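SsDNA binding protein (Aeropyrum pernix, PDB 4PSN) binds single-stranded DNA, probably by entrapping it in a tunnel system formed between its subunits. Local coordinates at residues C[54-57]-C[58-62]; C[187-190]-C[191-195]. One frame throughout, in Å; residues are numbered along the deposited sequence.

Contact 1: residues C[54-57]-C[58-62]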
loop_
_atom_site.group_PDB
_atom_site.type_symbol
_atom_site.label_atom_id
_atom_site.label_comp_id
_atom_site.label_asym_id
_atom_site.label_seq_id
_atom_site.Cartn_x
_atom_site.Cartn_y
_atom_site.Cartn_z
ATOM N N LEU C 54 -8.558 -17.712 -13.416
ATOM C CA LEU C 54 -9.215 -16.440 -13.168
ATOM C C LEU C 54 -9.542 -15.743 -14.475
ATOM O O LEU C 54 -10.544 -15.035 -14.582
ATOM C CB LEU C 54 -8.334 -15.544 -12.296
ATOM C CG LEU C 54 -8.211 -16.029 -10.847
ATOM C CD1 LEU C 54 -7.246 -15.139 -10.069
ATOM C CD2 LEU C 54 -9.587 -16.046 -10.177
ATOM N N PHE C 55 -8.704 -15.937 -15.486
ATOM C CA PHE C 55 -8.990 -15.313 -16.762
ATOM C C PHE C 55 -10.359 -15.778 -17.286
ATOM O O PHE C 55 -11.165 -14.976 -17.743
ATOM C CB PHE C 55 -7.891 -15.606 -17.788
ATOM C CG PHE C 55 -8.182 -15.037 -19.150
ATOM C CD1 PHE C 55 -7.794 -13.755 -19.472
ATOM C CD2 PHE C 55 -8.868 -15.778 -20.093
ATOM C CE1 PHE C 55 -8.069 -13.230 -20.724
ATOM C CE2 PHE C 55 -9.146 -15.255 -21.338
ATOM C CZ PHE C 55 -8.748 -13.980 -21.650
ATOM N N GLU C 56 -10.627 -17.072 -17.202
ATOM C CA GLU C 56 -11.894 -17.598 -17.706
ATOM C C GLU C 56 -13.080 -17.087 -16.886
ATOM O O GLU C 56 -14.140 -16.758 -17.434
ATOM C CB GLU C 56 -11.886 -19.126 -17.710
ATOM C CG GLU C 56 -10.892 -19.709 -18.678
ATOM C CD GLU C 56 -11.130 -19.235 -20.110
ATOM O OE1 GLU C 56 -12.306 -19.039 -20.491
ATOM O OE2 GLU C 56 -10.137 -19.048 -20.848
ATOM N N LEU C 57 -12.904 -17.021 -15.575
ATOM C CA LEU C 57 -13.974 -16.549 -14.699
ATOM C C LEU C 57 -14.273 -15.069 -14.941
ATOM O O LEU C 57 -15.417 -14.678 -15.177
ATOM C CB LEU C 57 -13.600 -16.790 -13.237
ATOM C CG LEU C 57 -14.580 -16.292 -12.163
ATOM C CD1 LEU C 57 -15.951 -16.897 -12.383
ATOM C CD2 LEU C 57 -14.089 -16.604 -10.750
ATOM N N LEU C 58 -13.236 -14.247 -14.884
ATOM C CA LEU C 58 -13.416 -12.800 -14.907
ATOM C C LEU C 58 -13.859 -12.292 -16.261
ATOM O O LEU C 58 -14.823 -11.538 -16.368
ATOM C CB LEU C 58 -12.130 -12.079 -14.472
ATOM C CG LEU C 58 -11.818 -12.220 -12.984
ATOM C CD1 LEU C 58 -10.480 -11.587 -12.629
ATOM C CD2 LEU C 58 -12.941 -11.600 -12.157
ATOM N N VAL C 59 -13.135 -12.705 -17.291
ATOM C CA VAL C 59 -13.334 -12.170 -18.621
ATOM C C VAL C 59 -14.493 -12.848 -19.346
ATOM O O VAL C 59 -15.265 -12.178 -20.025
ATOM C CB VAL C 59 -12.032 -12.266 -19.463
ATOM C CG1 VAL C 59 -12.242 -11.689 -20.840
ATOM C CG2 VAL C 59 -10.884 -11.537 -18.747
ATOM N N ASN C 60 -14.634 -14.165 -19.189
ATOM C CA ASN C 60 -15.679 -14.873 -19.922
ATOM C C ASN C 60 -16.978 -15.135 -19.157
ATOM O O ASN C 60 -18.064 -15.086 -19.745
ATOM C CB ASN C 60 -15.145 -16.177 -20.515
ATOM C CG ASN C 60 -14.020 -15.945 -21.505
ATOM O OD1 ASN C 60 -13.037 -16.685 -21.530
ATOM N ND2 ASN C 60 -14.153 -14.902 -22.317
ATOM N N LYS C 61 -16.878 -15.407 -17.858
ATOM C CA LYS C 61 -18.060 -15.763 -17.071
ATOM C C LYS C 61 -18.736 -14.548 -16.438
ATOM O O LYS C 61 -19.964 -14.422 -16.486
ATOM C CB LYS C 61 -17.692 -16.753 -15.971
ATOM C CG LYS C 61 -17.053 -18.024 -16.485
ATOM C CD LYS C 61 -18.120 -19.043 -16.789
ATOM C CE LYS C 61 -17.757 -19.857 -18.008
ATOM N NZ LYS C 61 -16.671 -20.826 -17.698
ATOM N N LEU C 62 -17.947 -13.662 -15.836
ATOM C CA LEU C 62 -18.524 -12.510 -15.160
ATOM C C LEU C 62 -18.529 -11.367 -16.138
ATOM O O LEU C 62 -19.136 -10.329 -15.895
ATOM C CB LEU C 62 -17.705 -12.148 -13.920
ATOM C CG LEU C 62 -17.700 -13.172 -12.786
ATOM C CD1 LEU C 62 -16.786 -12.700 -11.658
ATOM C CD2 LEU C 62 -19.123 -13.363 -12.261
#

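Contact 2: residues C[187-190]-C[191-195]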
loop_
_atom_site.group_PDB
_atom_site.type_symbol
_atom_site.label_atom_id
_atom_site.label_comp_id
_atom_site.label_asym_id
_atom_site.label_seq_id
_atom_site.Cartn_x
_atom_site.Cartn_y
_atom_site.Cartn_z
ATOM N N ASP C 187 -33.299 19.096 26.408
ATOM C CA ASP C 187 -33.805 18.622 25.112
ATOM C C ASP C 187 -33.814 19.758 24.103
ATOM O O ASP C 187 -33.250 19.640 23.020
ATOM C CB ASP C 187 -35.214 18.030 25.231
ATOM C CG ASP C 187 -35.220 16.641 25.862
ATOM O OD1 ASP C 187 -34.127 16.060 26.050
ATOM O OD2 ASP C 187 -36.321 16.121 26.162
ATOM N N ASP C 188 -34.467 20.856 24.465
ATOM C CA ASP C 188 -34.437 22.056 23.642
ATOM C C ASP C 188 -33.007 22.520 23.342
ATOM O O ASP C 188 -32.681 22.845 22.209
ATOM C CB ASP C 188 -35.228 23.174 24.317
ATOM C CG ASP C 188 -36.708 22.852 24.417
ATOM O OD1 ASP C 188 -37.253 22.284 23.444
ATOM O OD2 ASP C 188 -37.324 23.158 25.465
ATOM N N PHE C 189 -32.158 22.568 24.362
ATOM C CA PHE C 189 -30.801 23.029 24.143
ATOM C C PHE C 189 -30.076 22.153 23.119
ATOM O O PHE C 189 -29.387 22.657 22.226
ATOM C CB PHE C 189 -30.017 23.065 25.454
ATOM C CG PHE C 189 -28.586 23.443 25.269
ATOM C CD1 PHE C 189 -28.178 24.760 25.410
ATOM C CD2 PHE C 189 -27.645 22.483 24.926
ATOM C CE1 PHE C 189 -26.846 25.108 25.229
ATOM C CE2 PHE C 189 -26.310 22.829 24.740
ATOM C CZ PHE C 189 -25.915 24.139 24.888
ATOM N N VAL C 190 -30.249 20.840 23.221
ATOM C CA VAL C 190 -29.552 19.941 22.299
ATOM C C VAL C 190 -30.032 20.119 20.852
ATOM O O VAL C 190 -29.228 20.179 19.923
ATOM C CB VAL C 190 -29.656 18.476 22.748
ATOM C CG1 VAL C 190 -29.137 17.551 21.660
ATOM C CG2 VAL C 190 -28.843 18.286 24.023
ATOM N N ARG C 191 -31.341 20.221 20.662
ATOM C CA ARG C 191 -31.890 20.486 19.329
ATOM C C ARG C 191 -31.265 21.758 18.729
ATOM O O ARG C 191 -30.861 21.792 17.559
ATOM C CB ARG C 191 -33.416 20.668 19.420
ATOM C CG ARG C 191 -34.104 20.921 18.057
ATOM C CD ARG C 191 -35.587 21.247 18.271
ATOM N NE ARG C 191 -35.729 22.508 18.988
ATOM C CZ ARG C 191 -36.330 22.662 20.164
ATOM N NH1 ARG C 191 -36.891 21.637 20.791
ATOM N NH2 ARG C 191 -36.370 23.862 20.714
ATOM N N GLU C 192 -31.164 22.800 19.548
ATOM C CA GLU C 192 -30.802 24.119 19.031
ATOM C C GLU C 192 -29.296 24.308 18.861
ATOM O O GLU C 192 -28.872 25.167 18.094
ATOM C CB GLU C 192 -31.416 25.219 19.925
ATOM C CG GLU C 192 -32.940 25.156 19.901
ATOM C CD GLU C 192 -33.631 26.100 20.899
ATOM O OE1 GLU C 192 -32.948 26.757 21.710
ATOM O OE2 GLU C 192 -34.872 26.163 20.857
ATOM N N SER C 193 -28.503 23.466 19.538
ATOM C CA SER C 193 -27.063 23.696 19.697
ATOM C C SER C 193 -26.159 22.604 19.123
ATOM O O SER C 193 -24.960 22.824 18.946
ATOM C CB SER C 193 -26.727 23.870 21.180
ATOM O OG SER C 193 -27.566 24.842 21.779
ATOM N N VAL C 194 -26.720 21.434 18.826
ATOM C CA VAL C 194 -25.894 20.319 18.361
ATOM C C VAL C 194 -25.078 20.687 17.131
ATOM O O VAL C 194 -23.882 20.401 17.079
ATOM C CB VAL C 194 -26.689 19.000 18.134
ATOM C CG1 VAL C 194 -27.708 19.151 17.011
ATOM C CG2 VAL C 194 -25.727 17.861 17.799
ATOM N N SER C 195 -25.702 21.353 16.163
ATOM C CA SER C 195 -25.011 21.713 14.933
ATOM C C SER C 195 -23.918 22.760 15.205
ATOM O O SER C 195 -22.814 22.672 14.684
ATOM C CB SER C 195 -26.003 22.253 13.896
ATOM O OG SER C 195 -27.054 21.326 13.650
#

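Contact 1: residues C[54-57]-C[58-62]
F55 and V59, one helical turn apart, meet through their side chains: methyl CG2 of V59 sits over one face of the F55 ring, 4.2 Å from the centroid and 27° off the ring normal, a CH-pi approach. CB of F55 leads away from the following turn, but with CG anti to the backbone N (chi1 177°) the ring swings back alongside V59. On the inner side, L57 meets the last turn through a single branch, its CD1 standing 4.1 Å from CG of L62. E56 folds back at chi2 (-57°) and runs alongside N60; its carboxylate OE2 is gripped by R52 in a salt bridge and by Y143 of the second subunit in a hydrogen bond. Beneath these side chains the backbone changes pitch. L58 N binds L54 O at 2.8 Å, the regular i to i+4 pattern, whereas K61 N is shared weakly between E56 O and L57 O, and L62 N reaches L57 O at 2.8 Å, five residues back. L54 and L58 pack on Y17 of helix 17-28 and on I72 of strand 69-78, while L57 contacts V92 in its own chain and F110 of the second subunit. Widened i to i+5 bonding of this kind defines a pi-type turn, here in the last part of helix 40-61, on the helical layer covering the three-stranded antiparallel sheet.

Contact 2: residues C[187-190]-C[191-195]
The carbonyl oxygen F189 O receives the hydroxyl of S193, whose OG donates to it over 2.9 Å, and also takes a weak bond from E192 N. The hydroxyl comes in tilted 23° from the carbonyl plane. With OG beside its own backbone N (chi1 -51°), the serine also lies against the phenyl group: OG stands over the centre of one ring face, and CB makes a CH-pi contact 3.9 Å from the centroid of the F189 ring. The ring touches V181 as well, so an alanine here would probably leave the S193 side chain without its aromatic cover and open a gap beside V181. One flank of the helix carries charges. R191 bends at chi3 (65°), bringing its guanidinium alongside D188; NH1 of R191 meets the anti lone pair of D188 OD1 at 2.8 Å, while NH2 adds a weaker bond to that oxygen. The same NH2 donates to E192 OE2 at 2.7 Å, approaching from above the carboxylate plane, and R185 pairs with D188 OD2. On the inner side V190 packs on V126, L151 and V153, and V194 joins it on V126, fixing helix 186-198 to the C-terminal sheet. One arginine thus lies between two acids whose nearest oxygens, D188 OD1 and E192 OE2, remain 5.2 Å apart, so its positive charge is likely to offset their mutual repulsion.

How the contacts relate
Contact 1 and contact 2 belong to separate parts of the chain: their centres lie 55 Å apart, on opposite sides of the chain's centre, and their nearest atoms about 43 Å apart, so neither touches the other. The first falls within the ThermoDBP-related region, the second within the Thermo-DBP-RP2 C-terminal domain, and helix 100-113 comes between them in sequence. Each lies on a helix packed against an antiparallel sheet. Their surroundings differ: residues 54-62 meet the second subunit through E56, F55, L57 and others, whereas no other chain of the assembly touches 187-195. Contact 1 therefore contributes directly to the intersubunit packing; neither contact is established as a DNA-binding site.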